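Long-range contacts in folylpolyglutamate synthase/dihydrofolate synthase (Thermotoga maritima, PDB 1O5Z), which probably catalyses the ATP-dependent addition of L-glutamate to dihydropteroate and to tetrahydrofolyl polyglutamates: residues P33-S39 against R161-V167; M40-L45 against I118-L122; P48-Y52 against F141-A145; P170-T174 against T282-L288; S173-V178 against K197-K202. One frame throughout, in Å; residues are numbered along the deposited sequence.

In the fold
Each contact has at least one segment in the Mur ligase middle domain, of the P-loop NTPase clan; contacts 4 and 5 use strand 173-175 of its mixed sheet. Contacts 1 and 2 share helix 36-44, contacts 2 and 3 draw on the consecutive helices 105-122 and 132-146, and the three are mutually in touch, with centres 14 to 16 Å apart. Along the chain contacts 2 and 3 lie nested within the loop that contact 1 closes. Contacts 4 and 5 come later, share Ser173 and Thr174, and have centres about 12 Å apart. Asn166 ties contact 1 to contact 5 through Lys202 and Gly199. Contacts 1 to 3 thus join residues 33-52 to the helices and the 161-167 loop of the P-loop NTPase-like domain.

Contact 1 of 5, residues P33-S39 against R161-V167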
# COMPACT_ATOMS: atom_id res chain seq x y z
N PRO A 33 -8.48 10.12 -18.66
CA PRO A 33 -8.95 10.11 -17.30
C PRO A 33 -10.47 10.38 -17.22
O PRO A 33 -11.04 10.92 -18.15
CB PRO A 33 -8.14 11.21 -16.64
CG PRO A 33 -7.23 11.72 -17.70
CD PRO A 33 -7.86 11.41 -19.02
N GLY A 34 -11.10 9.98 -16.12
CA GLY A 34 -12.52 10.18 -15.91
C GLY A 34 -13.12 9.10 -15.03
O GLY A 34 -12.51 8.07 -14.81
N LEU A 35 -14.34 9.36 -14.54
CA LEU A 35 -15.15 8.37 -13.81
C LEU A 35 -16.26 7.73 -14.70
O LEU A 35 -17.06 6.93 -14.21
CB LEU A 35 -15.79 9.01 -12.59
CG LEU A 35 -14.81 9.45 -11.52
CD1 LEU A 35 -15.58 10.07 -10.40
CD2 LEU A 35 -13.99 8.36 -11.01
N GLU A 36 -16.25 8.05 -15.99
CA GLU A 36 -17.32 7.64 -16.89
C GLU A 36 -17.30 6.16 -17.15
O GLU A 36 -18.34 5.52 -17.03
CB GLU A 36 -17.25 8.39 -18.21
CG GLU A 36 -17.65 9.84 -18.10
CD GLU A 36 -16.54 10.69 -17.53
OE1 GLU A 36 -15.39 10.53 -17.99
OE2 GLU A 36 -16.82 11.51 -16.63
N ARG A 37 -16.14 5.61 -17.48
CA ARG A 37 -16.07 4.15 -17.70
C ARG A 37 -16.34 3.30 -16.46
O ARG A 37 -16.98 2.27 -16.55
CB ARG A 37 -14.74 3.75 -18.31
CG ARG A 37 -14.44 4.35 -19.67
CD ARG A 37 -13.07 3.91 -20.19
NE ARG A 37 -12.06 4.33 -19.22
CZ ARG A 37 -11.45 5.52 -19.19
NH1 ARG A 37 -10.60 5.79 -18.20
NH2 ARG A 37 -11.59 6.42 -20.14
N ILE A 38 -15.86 3.74 -15.29
CA ILE A 38 -16.04 2.96 -14.06
C ILE A 38 -17.50 3.05 -13.60
O ILE A 38 -18.07 2.09 -13.12
CB ILE A 38 -15.04 3.43 -12.92
CG1 ILE A 38 -15.21 2.57 -11.64
CG2 ILE A 38 -15.26 4.92 -12.57
CD1 ILE A 38 -14.92 1.10 -11.81
N SER A 39 -18.09 4.23 -13.73
CA SER A 39 -19.50 4.40 -13.40
C SER A 39 -20.41 3.51 -14.28
O SER A 39 -21.34 2.87 -13.77
CB SER A 39 -19.89 5.86 -13.54
OG SER A 39 -19.12 6.65 -12.68
N ARG A 161 -9.52 12.44 -7.39
CA ARG A 161 -10.63 13.03 -8.11
C ARG A 161 -11.25 12.06 -9.17
O ARG A 161 -12.44 11.85 -9.20
CB ARG A 161 -10.19 14.37 -8.68
CG ARG A 161 -11.31 15.26 -9.21
CD ARG A 161 -10.91 16.72 -9.39
NE ARG A 161 -10.63 17.42 -8.09
CZ ARG A 161 -11.56 17.93 -7.25
NH1 ARG A 161 -12.86 17.83 -7.53
NH2 ARG A 161 -11.21 18.58 -6.13
N LEU A 162 -10.40 11.43 -9.96
CA LEU A 162 -10.85 10.61 -11.10
C LEU A 162 -10.39 9.17 -10.97
O LEU A 162 -10.35 8.42 -11.97
CB LEU A 162 -10.32 11.16 -12.42
CG LEU A 162 -10.67 12.59 -12.69
CD1 LEU A 162 -10.17 12.97 -14.10
CD2 LEU A 162 -12.21 12.82 -12.50
N ASP A 163 -10.04 8.81 -9.75
CA ASP A 163 -9.70 7.47 -9.40
C ASP A 163 -10.92 6.58 -9.44
O ASP A 163 -11.99 6.98 -9.00
CB ASP A 163 -9.08 7.39 -8.01
CG ASP A 163 -8.47 6.05 -7.74
OD1 ASP A 163 -7.45 5.70 -8.38
OD2 ASP A 163 -8.97 5.24 -6.95
N ALA A 164 -10.75 5.36 -9.93
CA ALA A 164 -11.83 4.42 -10.03
C ALA A 164 -12.58 4.20 -8.74
O ALA A 164 -13.78 3.96 -8.76
CB ALA A 164 -11.30 3.08 -10.56
N THR A 165 -11.90 4.28 -7.60
CA THR A 165 -12.54 4.13 -6.30
C THR A 165 -13.45 5.28 -5.92
O THR A 165 -14.21 5.18 -4.94
CB THR A 165 -11.47 4.00 -5.14
OG1 THR A 165 -10.63 5.16 -5.12
CG2 THR A 165 -10.51 2.82 -5.32
N ASN A 166 -13.33 6.41 -6.61
CA ASN A 166 -14.01 7.65 -6.20
C ASN A 166 -15.51 7.73 -6.58
O ASN A 166 -16.12 8.79 -6.54
CB ASN A 166 -13.27 8.86 -6.77
CG ASN A 166 -13.62 10.11 -6.06
OD1 ASN A 166 -13.80 10.10 -4.82
ND2 ASN A 166 -13.76 11.21 -6.81
N VAL A 167 -16.06 6.59 -6.97
CA VAL A 167 -17.48 6.44 -7.20
C VAL A 167 -18.25 6.29 -5.90
O VAL A 167 -19.48 6.27 -5.91
CB VAL A 167 -17.73 5.27 -8.15
CG1 VAL A 167 -17.10 5.57 -9.50
CG2 VAL A 167 -17.21 3.96 -7.62
O HOH W 1 -9.28 8.40 -14.47
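Leu35 lies against the backbone of the 161-167 loop, with CD2 packed 3.2 Å from Asp163 O. Its CG stands opposite its own carbonyl carbon (chi1 -66°) and the chain then runs extended, which brings CD1 to 3.8 Å from Arg161 O. Further along, Ile38 rests CG1 on Ala164 O and its CG2 branch meets Val167 CG1 at 3.6 Å, the two side chains crossing at a slant. Leu35 is the N-cap residue of helix 36-44, and the loop between strands 151-155 and 173-175 packs on the start of this helix and on the residues leading into it. Leu35 O takes both Ser39 N and Ser39 OG, the hydroxyl at 2.6 Å, from opposite faces of its carbonyl plane. The loop has its own brace: Asp163 OD2 accepts from Thr165 N in an Asx turn, and Thr165 OG1 is further bonded to His56. At the outer end Pro33 CB touches Leu162 CD1 at 3.7 Å. Next to it, water 1 bridges the backbones, 2.9 Å from Gly34 N and 2.7 Å from Leu162 O. Gly34 has a backbone conformation in which a CB would jam against Pro33 O.

Contact 2 of 5, residues M40-L45 against I118-L122; sequences MLLSKL and ILNEL
Glu121 OE1 forms a salt bridge with Lys44 NZ across the two helices at 3.5 Å, a rather long distance; Lys44 CE lies slightly nearer the same oxygen, at 3.4 Å. The two side chains cross at about a right angle, the glutamate extended and the lysine bent at chi2 and chi4. Beneath this polar pair the lysine stem is apolar: its CB rests on Ile118 CG2 at 3.8 Å. Ile118 points at the other helix and spreads its two branches. CG2 meets Leu41 CD1 as well as the lysine, while CD1 reaches the helix end, 3.4 Å from Lys44 O and just as close to Leu45 CD2, a carbon pair packed more tightly than usual. Leu41 has CG anti to its backbone N (chi1 178°), which carries CD1 between the helices, where Leu122 CD1 lies 3.7 Å away and Leu119 CD2 3.9 Å. At the far end the side chains of Met40 and Leu122 pass in opposite directions, with SD 3.9 Å from CD2. The axes of the short helix segments 40-44 and 118-122 approach to 10.8 Å and run closer to antiparallel than parallel, at 140°. Leu41 and Leu119 also touch helix 132-146, through Ala138 and Val135. The chemistry is thus an aliphatic seam with one charged pair at its exposed margin, so hydrophobic packing is likely to carry most of the association.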
# COMPACT_ATOMS: atom_id res chain seq x y z
N MET A 40 -20.12 3.43 -15.57
CA MET A 40 -20.87 2.57 -16.47
C MET A 40 -20.64 1.07 -16.19
O MET A 40 -21.56 0.29 -16.19
CB MET A 40 -20.46 2.91 -17.91
CG MET A 40 -21.23 2.21 -19.00
SD MET A 40 -20.65 2.65 -20.67
CE MET A 40 -20.44 4.43 -20.44
N LEU A 41 -19.41 0.65 -15.98
CA LEU A 41 -19.17 -0.75 -15.60
C LEU A 41 -19.96 -1.14 -14.36
O LEU A 41 -20.72 -2.10 -14.38
CB LEU A 41 -17.67 -0.98 -15.36
CG LEU A 41 -17.15 -2.33 -14.90
CD1 LEU A 41 -17.68 -3.44 -15.79
CD2 LEU A 41 -15.63 -2.34 -14.87
N LEU A 42 -19.82 -0.36 -13.30
CA LEU A 42 -20.54 -0.62 -12.08
C LEU A 42 -22.07 -0.62 -12.25
O LEU A 42 -22.77 -1.45 -11.67
CB LEU A 42 -20.09 0.37 -11.00
CG LEU A 42 -18.68 0.14 -10.43
CD1 LEU A 42 -18.25 1.28 -9.53
CD2 LEU A 42 -18.68 -1.13 -9.65
N SER A 43 -22.58 0.32 -13.04
CA SER A 43 -23.99 0.38 -13.32
C SER A 43 -24.48 -0.91 -13.95
O SER A 43 -25.53 -1.38 -13.61
CB SER A 43 -24.27 1.49 -14.30
OG SER A 43 -25.65 1.59 -14.54
N LYS A 44 -23.74 -1.44 -14.91
CA LYS A 44 -24.11 -2.65 -15.59
C LYS A 44 -23.99 -3.86 -14.64
O LYS A 44 -24.64 -4.86 -14.87
CB LYS A 44 -23.23 -2.84 -16.85
CG LYS A 44 -23.48 -1.77 -17.93
CD LYS A 44 -23.35 -2.37 -19.36
CE LYS A 44 -23.98 -1.52 -20.43
NZ LYS A 44 -25.44 -1.82 -20.80
N LEU A 45 -23.18 -3.75 -13.58
CA LEU A 45 -23.07 -4.79 -12.56
C LEU A 45 -24.05 -4.61 -11.41
O LEU A 45 -24.00 -5.36 -10.44
CB LEU A 45 -21.64 -4.83 -11.99
CG LEU A 45 -20.55 -5.17 -13.03
CD1 LEU A 45 -19.16 -4.92 -12.45
CD2 LEU A 45 -20.66 -6.59 -13.58
N ILE A 118 -20.21 -8.51 -19.62
CA ILE A 118 -20.27 -7.05 -19.55
C ILE A 118 -19.02 -6.44 -20.07
O ILE A 118 -19.09 -5.55 -20.90
CB ILE A 118 -20.61 -6.55 -18.14
CG1 ILE A 118 -22.11 -6.77 -17.90
CG2 ILE A 118 -20.30 -5.03 -18.00
CD1 ILE A 118 -22.45 -6.91 -16.44
N LEU A 119 -17.88 -6.96 -19.64
CA LEU A 119 -16.60 -6.50 -20.18
C LEU A 119 -16.48 -6.76 -21.66
O LEU A 119 -15.88 -5.97 -22.33
CB LEU A 119 -15.43 -7.17 -19.53
CG LEU A 119 -15.29 -6.99 -18.03
CD1 LEU A 119 -14.18 -7.93 -17.55
CD2 LEU A 119 -15.02 -5.56 -17.69
N ASN A 120 -17.00 -7.85 -22.15
CA ASN A 120 -16.86 -8.18 -23.57
C ASN A 120 -17.56 -7.15 -24.41
O ASN A 120 -17.10 -6.80 -25.49
CB ASN A 120 -17.42 -9.58 -23.90
CG ASN A 120 -16.55 -10.74 -23.34
OD1 ASN A 120 -15.37 -10.55 -22.98
ND2 ASN A 120 -17.16 -11.95 -23.26
N GLU A 121 -18.70 -6.69 -23.89
CA GLU A 121 -19.53 -5.68 -24.50
C GLU A 121 -18.89 -4.28 -24.50
O GLU A 121 -18.80 -3.66 -25.56
CB GLU A 121 -20.85 -5.65 -23.75
CG GLU A 121 -21.93 -4.79 -24.36
CD GLU A 121 -23.05 -4.49 -23.35
OE1 GLU A 121 -23.47 -3.29 -23.23
OE2 GLU A 121 -23.49 -5.45 -22.66
N LEU A 122 -18.45 -3.82 -23.32
CA LEU A 122 -17.73 -2.56 -23.15
C LEU A 122 -16.42 -2.56 -23.92
O LEU A 122 -15.99 -1.52 -24.42
CB LEU A 122 -17.41 -2.33 -21.66
CG LEU A 122 -18.58 -2.19 -20.67
CD1 LEU A 122 -18.12 -1.99 -19.22
CD2 LEU A 122 -19.52 -1.07 -21.10

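Contact 3 of 5, residues P48-Y52 against F141-A145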
# COMPACT_ATOMS: atom_id res chain seq x y z
N PRO A 48 -22.77 -2.38 -7.36
CA PRO A 48 -22.42 -3.16 -6.17
C PRO A 48 -21.73 -2.31 -5.10
O PRO A 48 -21.80 -2.62 -3.91
CB PRO A 48 -21.48 -4.23 -6.73
CG PRO A 48 -20.90 -3.60 -8.03
CD PRO A 48 -22.03 -2.83 -8.56
N HIS A 49 -21.09 -1.24 -5.55
CA HIS A 49 -20.43 -0.27 -4.67
C HIS A 49 -21.35 0.48 -3.72
O HIS A 49 -20.90 1.03 -2.72
CB HIS A 49 -19.61 0.69 -5.52
CG HIS A 49 -20.42 1.47 -6.51
ND1 HIS A 49 -20.52 2.84 -6.48
CD2 HIS A 49 -21.20 1.05 -7.53
CE1 HIS A 49 -21.35 3.23 -7.43
NE2 HIS A 49 -21.78 2.16 -8.08
N LEU A 50 -22.66 0.45 -3.98
CA LEU A 50 -23.65 1.16 -3.19
C LEU A 50 -24.34 0.26 -2.18
O LEU A 50 -25.32 0.63 -1.52
CB LEU A 50 -24.71 1.72 -4.15
CG LEU A 50 -24.18 2.63 -5.25
CD1 LEU A 50 -25.34 3.05 -6.19
CD2 LEU A 50 -23.49 3.79 -4.57
N GLU A 51 -23.79 -0.91 -2.02
CA GLU A 51 -24.43 -2.00 -1.31
C GLU A 51 -23.93 -2.10 0.12
O GLU A 51 -24.34 -3.00 0.81
CB GLU A 51 -24.09 -3.29 -2.04
CG GLU A 51 -25.19 -4.26 -2.16
CD GLU A 51 -26.02 -3.94 -3.37
OE1 GLU A 51 -25.53 -4.31 -4.48
OE2 GLU A 51 -27.11 -3.33 -3.19
N TYR A 52 -23.01 -1.21 0.55
CA TYR A 52 -22.39 -1.29 1.86
C TYR A 52 -21.75 0.06 2.16
O TYR A 52 -21.49 0.83 1.28
CB TYR A 52 -21.32 -2.40 1.92
CG TYR A 52 -20.53 -2.55 0.60
CD1 TYR A 52 -19.50 -1.66 0.26
CD2 TYR A 52 -20.87 -3.53 -0.31
CE1 TYR A 52 -18.86 -1.75 -0.97
CE2 TYR A 52 -20.20 -3.65 -1.53
CZ TYR A 52 -19.24 -2.74 -1.85
OH TYR A 52 -18.58 -2.87 -3.00
N PHE A 141 -15.44 -4.24 -5.86
CA PHE A 141 -16.78 -3.79 -5.47
C PHE A 141 -17.81 -4.88 -5.58
O PHE A 141 -18.67 -5.03 -4.72
CB PHE A 141 -17.25 -2.62 -6.32
CG PHE A 141 -16.66 -1.30 -5.94
CD1 PHE A 141 -16.17 -0.46 -6.93
CD2 PHE A 141 -16.66 -0.86 -4.62
CE1 PHE A 141 -15.60 0.81 -6.59
CE2 PHE A 141 -16.14 0.39 -4.30
CZ PHE A 141 -15.61 1.24 -5.30
N LEU A 142 -17.74 -5.64 -6.65
CA LEU A 142 -18.67 -6.74 -6.89
C LEU A 142 -18.46 -7.84 -5.83
O LEU A 142 -19.39 -8.38 -5.27
CB LEU A 142 -18.42 -7.30 -8.30
CG LEU A 142 -19.41 -8.34 -8.77
CD1 LEU A 142 -20.79 -7.84 -8.57
CD2 LEU A 142 -19.17 -8.75 -10.24
N TYR A 143 -17.20 -8.15 -5.57
CA TYR A 143 -16.86 -9.18 -4.61
C TYR A 143 -17.40 -8.81 -3.22
O TYR A 143 -18.01 -9.62 -2.56
CB TYR A 143 -15.35 -9.33 -4.60
CG TYR A 143 -14.79 -10.25 -3.58
CD1 TYR A 143 -14.87 -11.62 -3.75
CD2 TYR A 143 -14.09 -9.76 -2.48
CE1 TYR A 143 -14.31 -12.47 -2.85
CE2 TYR A 143 -13.53 -10.60 -1.57
CZ TYR A 143 -13.62 -11.96 -1.77
OH TYR A 143 -13.06 -12.83 -0.88
N PHE A 144 -17.16 -7.57 -2.80
CA PHE A 144 -17.67 -7.09 -1.55
C PHE A 144 -19.15 -7.21 -1.48
O PHE A 144 -19.67 -7.52 -0.42
CB PHE A 144 -17.26 -5.63 -1.33
CG PHE A 144 -15.79 -5.40 -1.33
CD1 PHE A 144 -14.90 -6.40 -0.94
CD2 PHE A 144 -15.28 -4.18 -1.71
CE1 PHE A 144 -13.52 -6.19 -0.95
CE2 PHE A 144 -13.91 -3.95 -1.71
CZ PHE A 144 -13.02 -4.99 -1.31
N ALA A 145 -19.84 -6.93 -2.57
CA ALA A 145 -21.29 -7.14 -2.64
C ALA A 145 -21.66 -8.64 -2.56
O ALA A 145 -22.52 -9.04 -1.77
CB ALA A 145 -21.86 -6.52 -3.94
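Tyr52 reaches from its CB across the last turns of helix 132-146. Its CG occupies the position between the backbone N and the carbonyl carbon (chi1 36°), which aims the ring at the helix. CD2 passes Phe144 O at 4.2 Å, CE2 comes to 3.5 Å from Ala145 N, and CZ lies equally close to Phe144 CB. At the tip OH donates to Phe141 O at 2.8 Å, in the carbonyl plane and on a lone pair, with a C=O...O angle of 109°; the same carbonyl takes Ala145 N within the helix. OH also lies at the ring edges of Phe141 and Phe144. A phenylalanine at Tyr52 would probably forfeit the bond to Phe141 O, leaving that carbonyl to its helical partner and the ring less firmly tied. The loop 48-52 leads from helix 36-44 into strand 53-58, and the helix it meets packs through Phe141 and Phe144 on strand 151-155 of the central sheet. His49 places CB over a face of the Phe141 ring, 3.5 Å from the centroid, a CH-pi contact. Its imidazole turns an edge toward a face of Phe141, with the planes at 55°. Pro48 CB touches both Phe141 O and Ala145 CB, 3.6 Å from the latter.

Contact 4 of 5, residues P170-T174 against T282-L288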
# COMPACT_ATOMS: atom_id res chain seq x y z
N PRO A 170 -18.47 7.73 1.05
CA PRO A 170 -18.01 7.04 2.24
C PRO A 170 -18.50 7.64 3.54
O PRO A 170 -19.11 8.71 3.57
CB PRO A 170 -16.49 7.20 2.13
CG PRO A 170 -16.28 8.48 1.46
CD PRO A 170 -17.48 8.71 0.57
N LEU A 171 -18.21 6.95 4.63
CA LEU A 171 -18.46 7.50 5.95
C LEU A 171 -17.40 8.58 6.31
O LEU A 171 -17.64 9.47 7.13
CB LEU A 171 -18.43 6.36 6.98
CG LEU A 171 -19.49 5.26 6.82
CD1 LEU A 171 -19.18 4.13 7.79
CD2 LEU A 171 -20.86 5.85 7.09
N CYS A 172 -16.24 8.47 5.68
CA CYS A 172 -15.13 9.35 5.91
C CYS A 172 -14.21 9.24 4.73
O CYS A 172 -14.07 8.17 4.15
CB CYS A 172 -14.37 8.92 7.17
SG CYS A 172 -13.15 10.13 7.72
N SER A 173 -13.61 10.37 4.37
CA SER A 173 -12.58 10.48 3.32
C SER A 173 -11.32 10.93 4.04
O SER A 173 -11.34 11.88 4.84
CB SER A 173 -12.96 11.53 2.29
OG SER A 173 -14.25 11.26 1.75
N THR A 174 -10.24 10.22 3.76
CA THR A 174 -8.95 10.49 4.38
C THR A 174 -7.93 10.82 3.31
O THR A 174 -7.83 10.11 2.30
CB THR A 174 -8.53 9.25 5.16
OG1 THR A 174 -9.55 8.98 6.13
CG2 THR A 174 -7.19 9.46 5.96
N THR A 282 -9.71 8.67 11.43
CA THR A 282 -10.59 8.29 10.39
C THR A 282 -11.77 7.55 10.99
O THR A 282 -12.92 7.85 10.71
CB THR A 282 -9.82 7.44 9.41
OG1 THR A 282 -8.87 8.28 8.70
CG2 THR A 282 -10.78 6.84 8.33
N LEU A 283 -11.47 6.63 11.90
CA LEU A 283 -12.45 5.78 12.56
C LEU A 283 -13.36 6.56 13.53
O LEU A 283 -14.59 6.33 13.56
CB LEU A 283 -11.74 4.61 13.28
CG LEU A 283 -11.25 3.47 12.35
CD1 LEU A 283 -10.41 2.42 13.04
CD2 LEU A 283 -12.39 2.82 11.67
N GLU A 284 -12.79 7.48 14.29
CA GLU A 284 -13.62 8.38 15.11
C GLU A 284 -14.63 9.18 14.27
O GLU A 284 -15.82 9.22 14.58
CB GLU A 284 -12.74 9.34 15.91
CG GLU A 284 -11.88 8.66 16.97
CD GLU A 284 -11.05 9.63 17.78
OE1 GLU A 284 -10.79 10.77 17.34
OE2 GLU A 284 -10.66 9.25 18.89
N ALA A 285 -14.14 9.79 13.19
CA ALA A 285 -14.93 10.66 12.30
C ALA A 285 -16.10 9.96 11.63
O ALA A 285 -17.01 10.58 11.10
CB ALA A 285 -14.02 11.24 11.22
N THR A 286 -16.03 8.66 11.61
CA THR A 286 -16.94 7.82 10.87
C THR A 286 -18.22 7.54 11.71
O THR A 286 -19.29 7.26 11.14
CB THR A 286 -16.12 6.56 10.58
OG1 THR A 286 -16.40 6.02 9.29
CG2 THR A 286 -16.35 5.50 11.58
N GLY A 287 -18.09 7.66 13.04
CA GLY A 287 -19.12 7.34 14.00
C GLY A 287 -19.25 5.86 14.38
O GLY A 287 -19.99 5.53 15.28
N LEU A 288 -18.57 4.94 13.72
CA LEU A 288 -18.81 3.54 13.94
C LEU A 288 -18.46 3.14 15.35
O LEU A 288 -17.51 3.61 15.91
CB LEU A 288 -18.01 2.70 12.98
CG LEU A 288 -18.41 2.83 11.52
CD1 LEU A 288 -17.28 2.29 10.57
CD2 LEU A 288 -19.74 2.18 11.25
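Leu171 turns toward the end of helix 271-286, where its CB lies 3.1 Å from Thr286 OG1. That hydroxyl is buried here and has no partner in the model, although the placement of the Thr286 side chain is doubtful because its CG2 crowds Leu283 O. The leucine's CD1 continues past the helix to Leu288 CD1, 3.8 Å away, the two side chains crossing at about a right angle. Gly287, with positive phi, leads the chain out of the helix to bring Leu288 there. Cys172 follows, with SG swung away from the backbone N (chi1 -170°), and this thiol sits 3.8 Å from Ala285 CB and the same distance from Thr282 O. Ser173 faces the other side of the strand. Thr174 returns to the helix side, where its OG1 donates to Thr282 OG1 at 2.7 Å. The accepting hydroxyl is itself bonded to Val278 O, one turn back in the helix, so the strand is tied to the helix by a short relay of polar groups. Around this pairing Leu171, Cys172 and Thr174 bond through the backbone to strand 53-58 on one side, and Ser173 to Pro206 and Val208 on the other. This is helix-on-sheet packing in the P-loop NTPase-like domain: helix 271-286 lies on the parallel strands 53-58, 173-175 and 207-209, with Thr282 and Ala285 on Val208, Thr282 also on Ile55, and Leu283 against helix 63-77.

Contact 5 of 5, residues S173-V178 against K197-K202. With SO4 (sulfate ion), chain B.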
# COMPACT_ATOMS: atom_id res chain seq x y z
N SER A 173 -13.61 10.37 4.37
CA SER A 173 -12.58 10.48 3.32
C SER A 173 -11.32 10.93 4.04
O SER A 173 -11.34 11.88 4.84
CB SER A 173 -12.96 11.53 2.29
OG SER A 173 -14.25 11.26 1.75
N THR A 174 -10.24 10.22 3.76
CA THR A 174 -8.95 10.49 4.38
C THR A 174 -7.93 10.82 3.31
O THR A 174 -7.83 10.11 2.30
CB THR A 174 -8.53 9.25 5.16
OG1 THR A 174 -9.55 8.98 6.13
CG2 THR A 174 -7.19 9.46 5.96
N ILE A 175 -7.22 11.93 3.51
CA ILE A 175 -6.06 12.22 2.68
C ILE A 175 -4.83 12.23 3.58
O ILE A 175 -4.57 13.19 4.31
CB ILE A 175 -6.24 13.53 1.93
CG1 ILE A 175 -7.47 13.42 1.00
CG2 ILE A 175 -4.98 13.82 1.09
CD1 ILE A 175 -7.95 14.72 0.38
N VAL A 176 -4.11 11.12 3.57
CA VAL A 176 -3.10 10.92 4.60
C VAL A 176 -2.04 12.02 4.49
O VAL A 176 -1.78 12.74 5.46
CB VAL A 176 -2.44 9.52 4.53
CG1 VAL A 176 -1.46 9.36 5.74
CG2 VAL A 176 -3.46 8.39 4.52
N THR A 177 -1.46 12.14 3.29
CA THR A 177 -0.54 13.21 2.93
C THR A 177 -0.72 13.70 1.50
O THR A 177 -1.32 13.05 0.66
CB THR A 177 0.99 12.80 3.09
OG1 THR A 177 1.41 11.76 2.15
CG2 THR A 177 1.26 12.27 4.53
N VAL A 178 -0.12 14.87 1.26
CA VAL A 178 0.07 15.39 -0.07
C VAL A 178 1.54 15.78 -0.23
O VAL A 178 1.98 16.79 0.33
CB VAL A 178 -0.83 16.62 -0.30
CG1 VAL A 178 -0.59 17.20 -1.71
CG2 VAL A 178 -2.33 16.29 0.01
N LYS A 197 -6.24 15.17 -5.17
CA LYS A 197 -6.55 14.39 -3.98
C LYS A 197 -7.83 14.82 -3.25
O LYS A 197 -8.54 13.99 -2.70
CB LYS A 197 -5.35 14.42 -3.00
CG LYS A 197 -4.19 13.67 -3.56
CD LYS A 197 -3.26 13.09 -2.58
CE LYS A 197 -1.96 12.65 -3.30
NZ LYS A 197 -2.12 12.08 -4.65
N SER A 198 -8.11 16.12 -3.20
CA SER A 198 -9.32 16.52 -2.53
C SER A 198 -10.59 16.28 -3.34
O SER A 198 -11.66 16.60 -2.84
CB SER A 198 -9.26 17.96 -1.98
OG SER A 198 -8.35 18.74 -2.66
N GLY A 199 -10.48 15.67 -4.54
CA GLY A 199 -11.66 15.14 -5.27
C GLY A 199 -12.41 13.98 -4.62
O GLY A 199 -13.52 13.64 -5.04
N ILE A 200 -11.79 13.34 -3.61
CA ILE A 200 -12.46 12.34 -2.76
C ILE A 200 -13.21 12.94 -1.57
O ILE A 200 -13.82 12.19 -0.80
CB ILE A 200 -11.46 11.26 -2.27
CG1 ILE A 200 -10.58 11.75 -1.10
CG2 ILE A 200 -10.52 10.84 -3.43
CD1 ILE A 200 -9.88 10.56 -0.38
N ILE A 201 -13.15 14.25 -1.39
CA ILE A 201 -13.99 14.95 -0.41
C ILE A 201 -15.43 15.03 -0.94
O ILE A 201 -15.65 15.52 -2.05
CB ILE A 201 -13.49 16.37 -0.08
CG1 ILE A 201 -12.08 16.31 0.49
CG2 ILE A 201 -14.45 17.03 0.92
CD1 ILE A 201 -11.38 17.69 0.66
N LYS A 202 -16.37 14.56 -0.12
CA LYS A 202 -17.76 14.37 -0.51
C LYS A 202 -18.67 15.16 0.42
O LYS A 202 -18.32 15.42 1.57
CB LYS A 202 -18.09 12.89 -0.47
CG LYS A 202 -17.32 12.03 -1.49
CD LYS A 202 -17.66 12.40 -2.95
CE LYS A 202 -16.66 11.82 -3.92
NZ LYS A 202 -16.35 10.37 -3.67
S SO4 B . -0.95 9.12 -5.44
O1 SO4 B . -0.98 7.69 -5.78
O2 SO4 B . 0.39 9.48 -4.99
O3 SO4 B . -1.95 9.32 -4.39
O4 SO4 B . -1.34 9.95 -6.57
O HOH W 2 -15.36 13.94 2.48
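Ser173 OG supplies the direct hydrogen bond of the contact, donating to Ile200 O at 2.7 Å. It approaches with a C=O...O angle of 149°, tilted 25° from the carbonyl plane. The same hydroxyl accepts from water 2, which in turn takes Lys202 N at 2.9 Å, so one serine grips the turn both directly and through solvent. Apolar packing centres on Ile175. With CG1 beside the backbone N (chi1 -61°), its CD1 extends to the turn backbone, 3.2 Å from Lys197 O, and CG1 meets Ile200 CD1 at 4.0 Å. CG2 faces the aliphatic chain of Lys197, touching CD at 4.1 Å. Ile200 CD1 also nestles by Thr174 O. An alanine in place of Ile175 would probably open a gap beside Lys197 and Ile200, removing much of the hydrophobic packing that holds the turn to the strand. The charged end of Lys197 goes elsewhere: its chain bends at chi4 and NZ binds a sulfate ion, at 2.8 Å to O3 and more weakly to O4. The sulfate, probably from the crystallisation liquor, is also held by Gly159 N. Thr60 touches Lys197, and Thr177 OG1 is bonded to Asp179 and to Asn61 N; Thr60 and Asn61 belong to the P-loop between strand 53-58 and helix 63-77. The contact lies within the beta-alpha-beta crossover that joins the neighbouring parallel strands 173-175 and 207-209 by way of helix 190-197. Helix 214-227 closes over it, with Met220 on Ile175, Val219 on Ser198 and Val223 on Ile201, while strand 53-58 flanks Thr174 on the sheet.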